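Local coordinates for protein phenylalanine hydroxylase (Colwellia psychrerythraea, PDB 2V27) that probably hydroxylates L-phenylalanine to L-tyrosine with tetrahydrobiopterin and molecular oxygen, using a mononuclear iron centre, at residues Thr75-Tyr80 and Pro129-Ser134; Glu90-Leu95 and Glu141-Met146; Lys98-Ala103 and Phe121-Gly126. All coordinates share one frame; numbering follows the deposited sequence. Where two conformers were deposited one is given.

How the contacts relate
Followed from the N terminus, the chain leaves helix 64-75, runs through strand 78-82, helix 88-96 and strand 99-103, and returns through helices 120-131 and 134-147. Contact 1 closes a loop from Thr75-Tyr80 to Pro129-Ser134, and contact 2 one from Glu90-Leu95 to Glu141-Met146. Their segments alternate along the chain, so these two loops cross. Contact 3, between Lys98-Ala103 and Phe121-Gly126, is the shortest closure and lies within both. Strands 78-82 and 99-103 form a two-stranded parallel sheet, with helix 88-96 as the connection between them. Helix 120-131 serves contacts 1 and 3, whereas contact 2 brings helix 134-147 against the connecting helix.

Contact 1 (Thr75-Tyr80 and Pro129-Ser134); sequences TGWECY and PLLTNS. With SO4 (sulfate ion), chain F.
One polar link joins the two segments: the hydroxyl of Thr75 donates to the backbone carbonyl of Leu131, with Thr75 OG1 2.7 Å from Leu131 O. The C=O...OG1 angle of 168° shows the donor nearly end-on to the carbonyl. With chi1 at 59°, OG1 lies between the backbone N and the carbonyl carbon of Thr75, while the methyl CG2 is turned alongside the backbone of 132-134, 3.4 Å from Thr132 O.

The apolar component is a CH-pi contact: Leu131 CD2 stands over the face of Trp77, 4.2 Å from the centroid of the six-membered ring and 12° off the ring normal.

At the far end of 75-80, Tyr80 OH donates a hydrogen bond of 2.7 Å to O1 of a sulfate ion, probably from the crystallisation liquor.

This is structural packing beside the metal site: the Leu131 side chain lies about 5 Å from that of the iron ligand His127 and about 10 Å from the iron. The link between helix 64-75 and strand 78-82 is held against the C-terminal part of helix 120-131. Phe100 of strand 99-103 touches both Trp77 and Leu131, and helix 134-147 meets Trp77 through Ala137 and Thr140.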
loop_
_atom_site.group_PDB
_atom_site.type_symbol
_atom_site.label_atom_id
_atom_site.label_comp_id
_atom_site.label_asym_id
_atom_site.label_seq_id
_atom_site.Cartn_x
_atom_site.Cartn_y
_atom_site.Cartn_z
ATOM N N THR B 75 15.176 30.303 -14.892
ATOM C CA THR B 75 13.783 30.681 -14.572
ATOM C C THR B 75 13.626 31.586 -13.340
ATOM O O THR B 75 12.486 31.908 -12.956
ATOM C CB THR B 75 12.955 29.399 -14.252
ATOM O OG1 THR B 75 13.617 28.762 -13.143
ATOM C CG2 THR B 75 12.923 28.486 -15.514
ATOM N N GLY B 76 14.738 31.996 -12.714
ATOM C CA GLY B 76 14.639 32.860 -11.553
ATOM C C GLY B 76 14.446 32.138 -10.240
ATOM O O GLY B 76 14.282 32.766 -9.171
ATOM N N TRP B 77 14.463 30.800 -10.302
ATOM C CA TRP B 77 14.295 29.982 -9.096
ATOM C C TRP B 77 15.589 29.799 -8.324
ATOM O O TRP B 77 16.686 30.083 -8.854
ATOM C CB TRP B 77 13.729 28.595 -9.470
ATOM C CG TRP B 77 12.214 28.709 -9.575
ATOM C CD1 TRP B 77 11.439 29.283 -10.608
ATOM C CD2 TRP B 77 11.262 28.220 -8.603
ATOM N NE1 TRP B 77 10.085 29.208 -10.286
ATOM C CE2 TRP B 77 9.958 28.553 -9.078
ATOM C CE3 TRP B 77 11.388 27.594 -7.345
ATOM C CZ2 TRP B 77 8.787 28.227 -8.349
ATOM C CZ3 TRP B 77 10.219 27.268 -6.610
ATOM C CH2 TRP B 77 8.927 27.596 -7.135
ATOM N N GLU B 78 15.501 29.330 -7.073
ATOM C CA GLU B 78 16.678 28.901 -6.298
ATOM C C GLU B 78 16.265 27.713 -5.417
ATOM O O GLU B 78 15.028 27.509 -5.165
ATOM C CB GLU B 78 17.183 30.012 -5.368
ATOM C CG GLU B 78 16.117 30.509 -4.360
ATOM C CD GLU B 78 16.517 31.817 -3.697
ATOM O OE1 GLU B 78 16.967 31.731 -2.545
ATOM O OE2 GLU B 78 16.325 32.884 -4.329
ATOM N N CYS B 79 17.272 26.956 -4.956
ATOM C CA CYS B 79 17.056 25.917 -3.962
ATOM C C CYS B 79 17.153 26.594 -2.616
ATOM O O CYS B 79 18.030 27.461 -2.409
ATOM C CB CYS B 79 18.165 24.863 -3.996
ATOM S SG CYS B 79 18.207 23.906 -5.530
ATOM N N TYR B 80 16.322 26.184 -1.688
ATOM C CA TYR B 80 16.253 26.851 -0.399
ATOM C C TYR B 80 16.426 25.791 0.657
ATOM O O TYR B 80 15.565 24.914 0.805
ATOM C CB TYR B 80 14.895 27.543 -0.290
ATOM C CG TYR B 80 14.631 28.326 0.975
ATOM C CD1 TYR B 80 14.789 29.720 0.966
ATOM C CD2 TYR B 80 14.191 27.704 2.126
ATOM C CE1 TYR B 80 14.512 30.467 2.103
ATOM C CE2 TYR B 80 13.940 28.446 3.276
ATOM C CZ TYR B 80 14.098 29.835 3.223
ATOM O OH TYR B 80 13.852 30.579 4.350
ATOM N N PRO B 129 15.732 19.478 -12.218
ATOM C CA PRO B 129 15.900 19.655 -13.667
ATOM C C PRO B 129 14.679 20.306 -14.365
ATOM O O PRO B 129 14.840 21.090 -15.329
ATOM C CB PRO B 129 16.113 18.221 -14.191
ATOM C CG PRO B 129 16.670 17.480 -13.003
ATOM C CD PRO B 129 15.911 18.062 -11.805
ATOM N N LEU B 130 13.470 20.019 -13.886
ATOM C CA LEU B 130 12.307 20.662 -14.462
ATOM C C LEU B 130 12.077 22.113 -14.027
ATOM O O LEU B 130 11.355 22.859 -14.709
ATOM C CB LEU B 130 11.070 19.763 -14.261
ATOM C CG LEU B 130 11.081 18.620 -15.277
ATOM C CD1 LEU B 130 10.096 17.531 -14.752
ATOM C CD2 LEU B 130 10.679 19.072 -16.648
ATOM N N LEU B 131 12.726 22.518 -12.913
ATOM C CA LEU B 131 12.643 23.910 -12.514
ATOM C C LEU B 131 13.459 24.839 -13.423
ATOM O O LEU B 131 13.332 26.084 -13.344
ATOM C CB LEU B 131 13.028 24.115 -11.035
ATOM C CG LEU B 131 12.035 23.563 -9.988
ATOM C CD1 LEU B 131 12.663 23.570 -8.564
ATOM C CD2 LEU B 131 10.737 24.364 -9.992
ATOM N N THR B 132 14.259 24.245 -14.336
ATOM C CA THR B 132 14.903 25.058 -15.391
ATOM C C THR B 132 13.960 25.295 -16.589
ATOM O O THR B 132 14.285 26.066 -17.511
ATOM C CB THR B 132 16.209 24.405 -15.959
ATOM O OG1 THR B 132 15.855 23.232 -16.736
ATOM C CG2 THR B 132 17.178 24.069 -14.918
ATOM N N ASN B 133 12.816 24.577 -16.608
ATOM C CA ASN B 133 11.841 24.670 -17.681
ATOM C C ASN B 133 10.818 25.749 -17.303
ATOM O O ASN B 133 10.236 25.731 -16.196
ATOM C CB ASN B 133 11.176 23.291 -17.867
ATOM C CG ASN B 133 10.045 23.270 -18.914
ATOM O OD1 ASN B 133 10.224 22.742 -20.039
ATOM N ND2 ASN B 133 8.880 23.789 -18.557
ATOM N N SER B 134 10.589 26.685 -18.219
ATOM C CA SER B 134 9.735 27.839 -17.907
ATOM C C SER B 134 8.308 27.450 -17.583
ATOM O O SER B 134 7.736 27.968 -16.636
ATOM C CB SER B 134 9.737 28.807 -19.086
ATOM O OG SER B 134 11.046 29.295 -19.257
HETATM S S SO4 F . 13.715 34.215 3.238
HETATM O O1 SO4 F . 12.928 33.055 3.766
HETATM O O2 SO4 F . 14.779 34.450 4.238
HETATM O O3 SO4 F . 14.290 33.949 1.914
HETATM O O4 SO4 F . 12.769 35.378 3.143
#

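Contact 2 (Glu90-Leu95 and Glu141-Met146); sequences EFFRLL and EAYGKM. With SO4 (sulfate ion), chain F.
Phe92, Leu95 and Tyr143 have the largest areas buried here: Phe92 and Leu95 rest on Gly144, while Tyr143 beside it takes their outer atoms. The axes of the two short segments approach to 7.3 Å, with their N-to-C directions 139° apart, and the CA atoms of Phe92 and Gly144 are only 4.3 Å from each other.

Phe92 lies across Tyr143, its CE2 3.5 Å from Tyr143 CE2. The ring planes are inclined by 36° with centroids 5.5 Å apart, an oblique aromatic pair. A chi1 of -69° sets Phe92 CG anti to its carbonyl carbon, which turns the ring toward Tyr143. The base of the side chain rests on the opposing backbone: Phe92 CB is 3.6 Å from Gly144 O.

Tyr143 receives three side chains of the other helix. Besides Phe92, Leu95 CD2 in the conformer given, one of two, lies at the edge of its ring, 3.9 Å from Tyr143 CD2, and Phe91 also meets it at the edge. The Phe91 and Tyr143 side chains cross at about a right angle.

Leu95 CB is 3.8 Å from Gly144 CA, so at this point side chain meets bare backbone, in keeping with the short axis distance.

On the outer side of helix 88-96, Arg93 grips Glu90 side-on through NE and NH2, one nitrogen to each carboxylate oxygen, and its NH1 donates to O1 of the sulfate.

His274, from the C-terminal tag, stacks on Phe91 and meets Phe92 edge-to-face. The contact borders the active site, the Phe91 side chain being about 8 Å from the iron. Helix 152-167 packs alongside through Leu158 and Tyr162, and Pro101 of strand 99-103 lies against Phe91 and Leu95.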
loop_
_atom_site.group_PDB
_atom_site.type_symbol
_atom_site.label_atom_id
_atom_site.label_comp_id
_atom_site.label_asym_id
_atom_site.label_seq_id
_atom_site.Cartn_x
_atom_site.Cartn_y
_atom_site.Cartn_z
ATOM N N GLU B 90 4.385 27.952 5.137
ATOM C CA GLU B 90 5.724 28.284 4.728
ATOM C C GLU B 90 6.077 27.638 3.380
ATOM O O GLU B 90 6.728 28.288 2.529
ATOM C CB GLU B 90 6.727 27.964 5.814
ATOM C CG GLU B 90 6.776 29.074 6.888
ATOM C CD GLU B 90 7.462 30.349 6.383
ATOM O OE1 GLU B 90 6.771 31.289 5.873
ATOM O OE2 GLU B 90 8.710 30.382 6.440
ATOM N N PHE B 91 5.616 26.410 3.137
ATOM C CA PHE B 91 5.850 25.793 1.832
ATOM C C PHE B 91 5.262 26.628 0.684
ATOM O O PHE B 91 5.956 26.935 -0.297
ATOM C CB PHE B 91 5.248 24.388 1.816
ATOM C CG PHE B 91 5.538 23.653 0.544
ATOM C CD1 PHE B 91 6.735 22.937 0.394
ATOM C CD2 PHE B 91 4.616 23.685 -0.511
ATOM C CE1 PHE B 91 7.013 22.259 -0.802
ATOM C CE2 PHE B 91 4.897 23.016 -1.711
ATOM C CZ PHE B 91 6.077 22.299 -1.838
ATOM N N PHE B 92 3.987 27.007 0.807
ATOM C CA PHE B 92 3.346 27.881 -0.176
ATOM C C PHE B 92 4.108 29.228 -0.325
ATOM O O PHE B 92 4.362 29.708 -1.431
ATOM C CB PHE B 92 1.856 28.138 0.122
ATOM C CG PHE B 92 1.009 26.919 -0.065
ATOM C CD1 PHE B 92 0.425 26.305 1.017
ATOM C CD2 PHE B 92 0.756 26.441 -1.334
ATOM C CE1 PHE B 92 -0.380 25.158 0.839
ATOM C CE2 PHE B 92 -0.076 25.284 -1.526
ATOM C CZ PHE B 92 -0.602 24.669 -0.434
ATOM N N ARG B 93 4.452 29.834 0.805
ATOM C CA ARG B 93 5.183 31.108 0.761
ATOM C C ARG B 93 6.496 30.958 -0.009
ATOM O O ARG B 93 6.802 31.788 -0.932
ATOM C CB ARG B 93 5.454 31.577 2.189
ATOM C CG ARG B 93 5.988 33.021 2.282
ATOM C CD ARG B 93 7.526 33.068 2.261
ATOM N NE ARG B 93 8.157 32.546 3.471
ATOM C CZ ARG B 93 9.458 32.652 3.714
ATOM N NH1 ARG B 93 10.212 33.283 2.829
ATOM N NH2 ARG B 93 10.002 32.164 4.833
ATOM N N LEU B 94 7.271 29.919 0.319
ATOM C CA LEU B 94 8.539 29.707 -0.433
ATOM C C LEU B 94 8.318 29.529 -1.930
ATOM O O LEU B 94 8.973 30.217 -2.731
ATOM C CB LEU B 94 9.407 28.612 0.175
ATOM C CG LEU B 94 9.830 28.964 1.621
ATOM C CD1 LEU B 94 10.318 27.640 2.249
ATOM C CD2 LEU B 94 10.969 30.031 1.625
ATOM N N LEU B 95 7.421 28.635 -2.324
ATOM C CA LEU B 95 7.175 28.483 -3.778
ATOM C C LEU B 95 6.712 29.784 -4.420
ATOM O O LEU B 95 7.085 30.086 -5.577
ATOM C CB LEU B 95 6.188 27.363 -4.119
ATOM C CG LEU B 95 6.807 25.989 -4.363
ATOM C CD1 LEU B 95 7.465 25.425 -3.108
ATOM C CD2 LEU B 95 5.671 25.071 -4.912
ATOM N N GLU B 141 5.449 28.155 -9.297
ATOM C CA GLU B 141 5.234 29.455 -8.656
ATOM C C GLU B 141 3.718 29.763 -8.477
ATOM O O GLU B 141 3.308 30.239 -7.399
ATOM C CB GLU B 141 5.899 30.533 -9.515
ATOM C CG GLU B 141 5.751 31.965 -8.943
ATOM C CD GLU B 141 6.259 33.022 -9.904
ATOM O OE1 GLU B 141 6.773 32.680 -10.977
ATOM O OE2 GLU B 141 6.186 34.226 -9.543
ATOM N N ALA B 142 2.942 29.540 -9.516
ATOM C CA ALA B 142 1.503 29.817 -9.465
ATOM C C ALA B 142 0.865 28.926 -8.409
ATOM O O ALA B 142 -0.043 29.353 -7.656
ATOM C CB ALA B 142 0.866 29.571 -10.811
ATOM N N TYR B 143 1.333 27.676 -8.281
ATOM C CA TYR B 143 0.781 26.761 -7.301
ATOM C C TYR B 143 1.040 27.351 -5.901
ATOM O O TYR B 143 0.173 27.366 -4.999
ATOM C CB TYR B 143 1.403 25.364 -7.488
ATOM C CG TYR B 143 1.052 24.480 -6.333
ATOM C CD1 TYR B 143 -0.154 23.736 -6.351
ATOM C CD2 TYR B 143 1.878 24.360 -5.190
ATOM C CE1 TYR B 143 -0.533 22.909 -5.279
ATOM C CE2 TYR B 143 1.503 23.515 -4.107
ATOM C CZ TYR B 143 0.256 22.792 -4.151
ATOM O OH TYR B 143 -0.151 22.008 -3.116
ATOM N N GLY B 144 2.271 27.838 -5.676
ATOM C CA GLY B 144 2.582 28.451 -4.400
ATOM C C GLY B 144 1.636 29.626 -4.125
ATOM O O GLY B 144 1.127 29.749 -3.004
ATOM N N LYS B 145 1.396 30.462 -5.138
ATOM C CA LYS B 145 0.462 31.584 -4.942
ATOM C C LYS B 145 -0.967 31.114 -4.604
ATOM O O LYS B 145 -1.654 31.781 -3.842
ATOM C CB LYS B 145 0.496 32.505 -6.135
ATOM C CG LYS B 145 1.814 33.260 -6.199
ATOM C CD LYS B 145 1.925 34.029 -7.519
ATOM C CE LYS B 145 3.209 34.880 -7.594
ATOM N NZ LYS B 145 3.475 35.481 -8.973
ATOM N N MET B 146 -1.407 29.995 -5.186
ATOM C CA MET B 146 -2.746 29.469 -4.922
ATOM C C MET B 146 -2.968 29.172 -3.441
ATOM O O MET B 146 -4.070 29.395 -2.934
ATOM C CB MET B 146 -2.998 28.180 -5.723
ATOM C CG MET B 146 -3.027 28.267 -7.211
ATOM S SD MET B 146 -3.133 26.549 -7.832
ATOM C CE MET B 146 -2.613 26.888 -9.507
HETATM S S SO4 F . 13.715 34.215 3.238
HETATM O O1 SO4 F . 12.928 33.055 3.766
HETATM O O2 SO4 F . 14.779 34.450 4.238
HETATM O O3 SO4 F . 14.290 33.949 1.914
HETATM O O4 SO4 F . 12.769 35.378 3.143
#

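Contact 3 (Lys98-Ala103 and Phe121-Gly126). With FE (Fe (III) ion), chain E; SO4 (sulfate ion), chain F.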
loop_
_atom_site.group_PDB
_atom_site.type_symbol
_atom_site.label_atom_id
_atom_site.label_comp_id
_atom_site.label_asym_id
_atom_site.label_seq_id
_atom_site.Cartn_x
_atom_site.Cartn_y
_atom_site.Cartn_z
ATOM N N LYS B 98 9.529 31.667 -5.529
ATOM C CA LYS B 98 10.469 30.940 -6.420
ATOM C C LYS B 98 11.678 30.409 -5.629
ATOM O O LYS B 98 12.818 30.351 -6.118
ATOM C CB LYS B 98 10.860 31.741 -7.690
ATOM C CG LYS B 98 9.648 32.361 -8.366
ATOM C CD LYS B 98 9.943 33.438 -9.404
ATOM C CE LYS B 98 10.763 32.919 -10.523
ATOM N NZ LYS B 98 10.978 33.973 -11.643
ATOM N N LYS B 99 11.368 29.924 -4.424
ATOM C CA LYS B 99 12.302 29.235 -3.560
ATOM C C LYS B 99 11.796 27.797 -3.347
ATOM O O LYS B 99 10.715 27.578 -2.789
ATOM C CB LYS B 99 12.394 29.980 -2.228
ATOM C CG LYS B 99 13.051 31.371 -2.370
ATOM C CD LYS B 99 12.687 32.243 -1.180
ATOM C CE LYS B 99 13.205 33.699 -1.479
ATOM N NZ LYS B 99 12.828 34.659 -0.378
ATOM N N PHE B 100 12.562 26.835 -3.846
ATOM C CA PHE B 100 12.165 25.420 -3.719
ATOM C C PHE B 100 12.832 24.780 -2.502
ATOM O O PHE B 100 14.040 24.658 -2.464
ATOM C CB PHE B 100 12.537 24.650 -4.986
ATOM C CG PHE B 100 11.782 23.332 -5.126
ATOM C CD1 PHE B 100 10.435 23.349 -5.410
ATOM C CD2 PHE B 100 12.410 22.118 -4.894
ATOM C CE1 PHE B 100 9.670 22.141 -5.515
ATOM C CE2 PHE B 100 11.662 20.892 -4.978
ATOM C CZ PHE B 100 10.294 20.933 -5.281
ATOM N N PRO B 101 12.040 24.371 -1.509
ATOM C CA PRO B 101 12.643 23.891 -0.278
ATOM C C PRO B 101 13.366 22.535 -0.486
ATOM O O PRO B 101 12.809 21.633 -1.127
ATOM C CB PRO B 101 11.443 23.735 0.679
ATOM C CG PRO B 101 10.269 24.504 0.038
ATOM C CD PRO B 101 10.558 24.385 -1.453
ATOM N N VAL B 102 14.603 22.410 -0.016
ATOM C CA VAL B 102 15.381 21.163 -0.160
ATOM C C VAL B 102 15.878 20.779 1.232
ATOM O O VAL B 102 16.608 21.567 1.871
ATOM C CB VAL B 102 16.607 21.355 -1.118
ATOM C CG1 VAL B 102 17.531 20.077 -1.203
ATOM C CG2 VAL B 102 16.173 21.830 -2.597
ATOM N N ALA B 103 15.489 19.588 1.706
ATOM C CA ALA B 103 15.935 19.137 3.019
ATOM C C ALA B 103 17.423 18.768 2.910
ATOM O O ALA B 103 17.864 18.149 1.955
ATOM C CB ALA B 103 15.128 17.919 3.450
ATOM N N PHE B 121 18.515 13.928 -2.709
ATOM C CA PHE B 121 18.464 13.286 -4.017
ATOM C C PHE B 121 17.067 13.410 -4.686
ATOM O O PHE B 121 16.971 13.770 -5.876
ATOM C CB PHE B 121 18.927 11.819 -3.939
ATOM C CG PHE B 121 18.940 11.164 -5.294
ATOM C CD1 PHE B 121 20.002 11.405 -6.168
ATOM C CD2 PHE B 121 17.847 10.379 -5.756
ATOM C CE1 PHE B 121 20.013 10.843 -7.492
ATOM C CE2 PHE B 121 17.847 9.822 -7.056
ATOM C CZ PHE B 121 18.908 10.038 -7.929
ATOM N N HIS B 122 16.020 13.079 -3.953
ATOM C CA HIS B 122 14.661 13.285 -4.486
ATOM C C HIS B 122 14.480 14.710 -5.048
ATOM O O HIS B 122 14.017 14.909 -6.160
ATOM C CB HIS B 122 13.597 12.987 -3.441
ATOM C CG HIS B 122 12.232 13.428 -3.878
ATOM N ND1 HIS B 122 11.609 12.869 -4.982
ATOM C CD2 HIS B 122 11.432 14.435 -3.462
ATOM C CE1 HIS B 122 10.434 13.458 -5.157
ATOM N NE2 HIS B 122 10.301 14.417 -4.247
ATOM N N GLU B 123 14.883 15.727 -4.285
ATOM C CA GLU B 123 14.590 17.105 -4.705
ATOM C C GLU B 123 15.475 17.521 -5.860
ATOM O O GLU B 123 14.942 18.099 -6.820
ATOM C CB GLU B 123 14.784 18.113 -3.531
ATOM C CG GLU B 123 14.056 17.751 -2.222
ATOM C CD GLU B 123 12.548 17.848 -2.294
ATOM O OE1 GLU B 123 11.962 17.970 -3.416
ATOM O OE2 GLU B 123 11.930 17.804 -1.192
ATOM N N ILE B 124 16.795 17.275 -5.766
ATOM C CA ILE B 124 17.679 17.790 -6.806
ATOM C C ILE B 124 17.579 16.951 -8.095
ATOM O O ILE B 124 17.491 17.514 -9.183
ATOM C CB ILE B 124 19.151 17.937 -6.280
ATOM C CG1 ILE B 124 19.197 19.027 -5.193
ATOM C CG2 ILE B 124 20.115 18.276 -7.409
ATOM C CD1 ILE B 124 20.611 19.332 -4.697
ATOM N N PHE B 125 17.583 15.618 -7.961
ATOM C CA PHE B 125 17.454 14.795 -9.135
ATOM C C PHE B 125 16.002 14.756 -9.659
ATOM O O PHE B 125 15.740 14.854 -10.893
ATOM C CB PHE B 125 17.982 13.388 -8.850
ATOM C CG PHE B 125 18.104 12.561 -10.081
ATOM C CD1 PHE B 125 19.339 12.413 -10.741
ATOM C CD2 PHE B 125 17.001 11.885 -10.527
ATOM C CE1 PHE B 125 19.429 11.626 -11.924
ATOM C CE2 PHE B 125 17.062 11.110 -11.646
ATOM C CZ PHE B 125 18.240 10.954 -12.358
ATOM N N GLY B 126 15.047 14.611 -8.746
ATOM C CA GLY B 126 13.655 14.476 -9.183
ATOM C C GLY B 126 12.978 15.748 -9.707
ATOM O O GLY B 126 12.180 15.670 -10.663
HETATM FE FE FE E . 8.747 15.704 -4.432
HETATM S S SO4 F . 13.715 34.215 3.238
HETATM O O1 SO4 F . 12.928 33.055 3.766
HETATM O O2 SO4 F . 14.779 34.450 4.238
HETATM O O3 SO4 F . 14.290 33.949 1.914
HETATM O O4 SO4 F . 12.769 35.378 3.143
HETATM O O HOH W 1 13.285 17.873 0.970
HETATM O O HOH W 2 9.407 17.284 -3.225
HETATM O O HOH W 3 8.037 15.023 -2.402
#
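Strand 99-103 passes over helix 121-126 with a closest axis approach of 8.0 Å and 134° between their N-to-C directions. The nearest CA atoms, those of Val102 and Glu123, are 6.1 Å apart, and the helix widens into a pi-type turn at 122-126.

Glu123 is the centre of the contact. Its chain bends at chi2 (-69°), carrying the carboxylate to the edge of the Phe100 ring, where Glu123 OE1 lies 3.3 Å from Phe100 CE2. Ring and carboxylate planes stand 83° apart. CG1 and CG2 of Val102 each lie 4.1 Å from Glu123 CB, and CG1 also approaches Ile124.

Water connects this carboxylate to the strand and to the metal. Water 1 accepts from Ala103 N and donates to Glu123 OE2 at 2.6 Å; water 2, itself an iron ligand, lies 2.7 Å from Glu123 OE1, a hydrogen bond in which it probably donates. His122 binds the same iron through NE2 at 2.0 Å, and His127 and Glu167 complete the protein ligands, the two-histidine, one-carboxylate facial triad of this family.

Glu123 thus sits in the second shell of the iron, its buried carboxylate tied through water both to the strand backbone and to the metal.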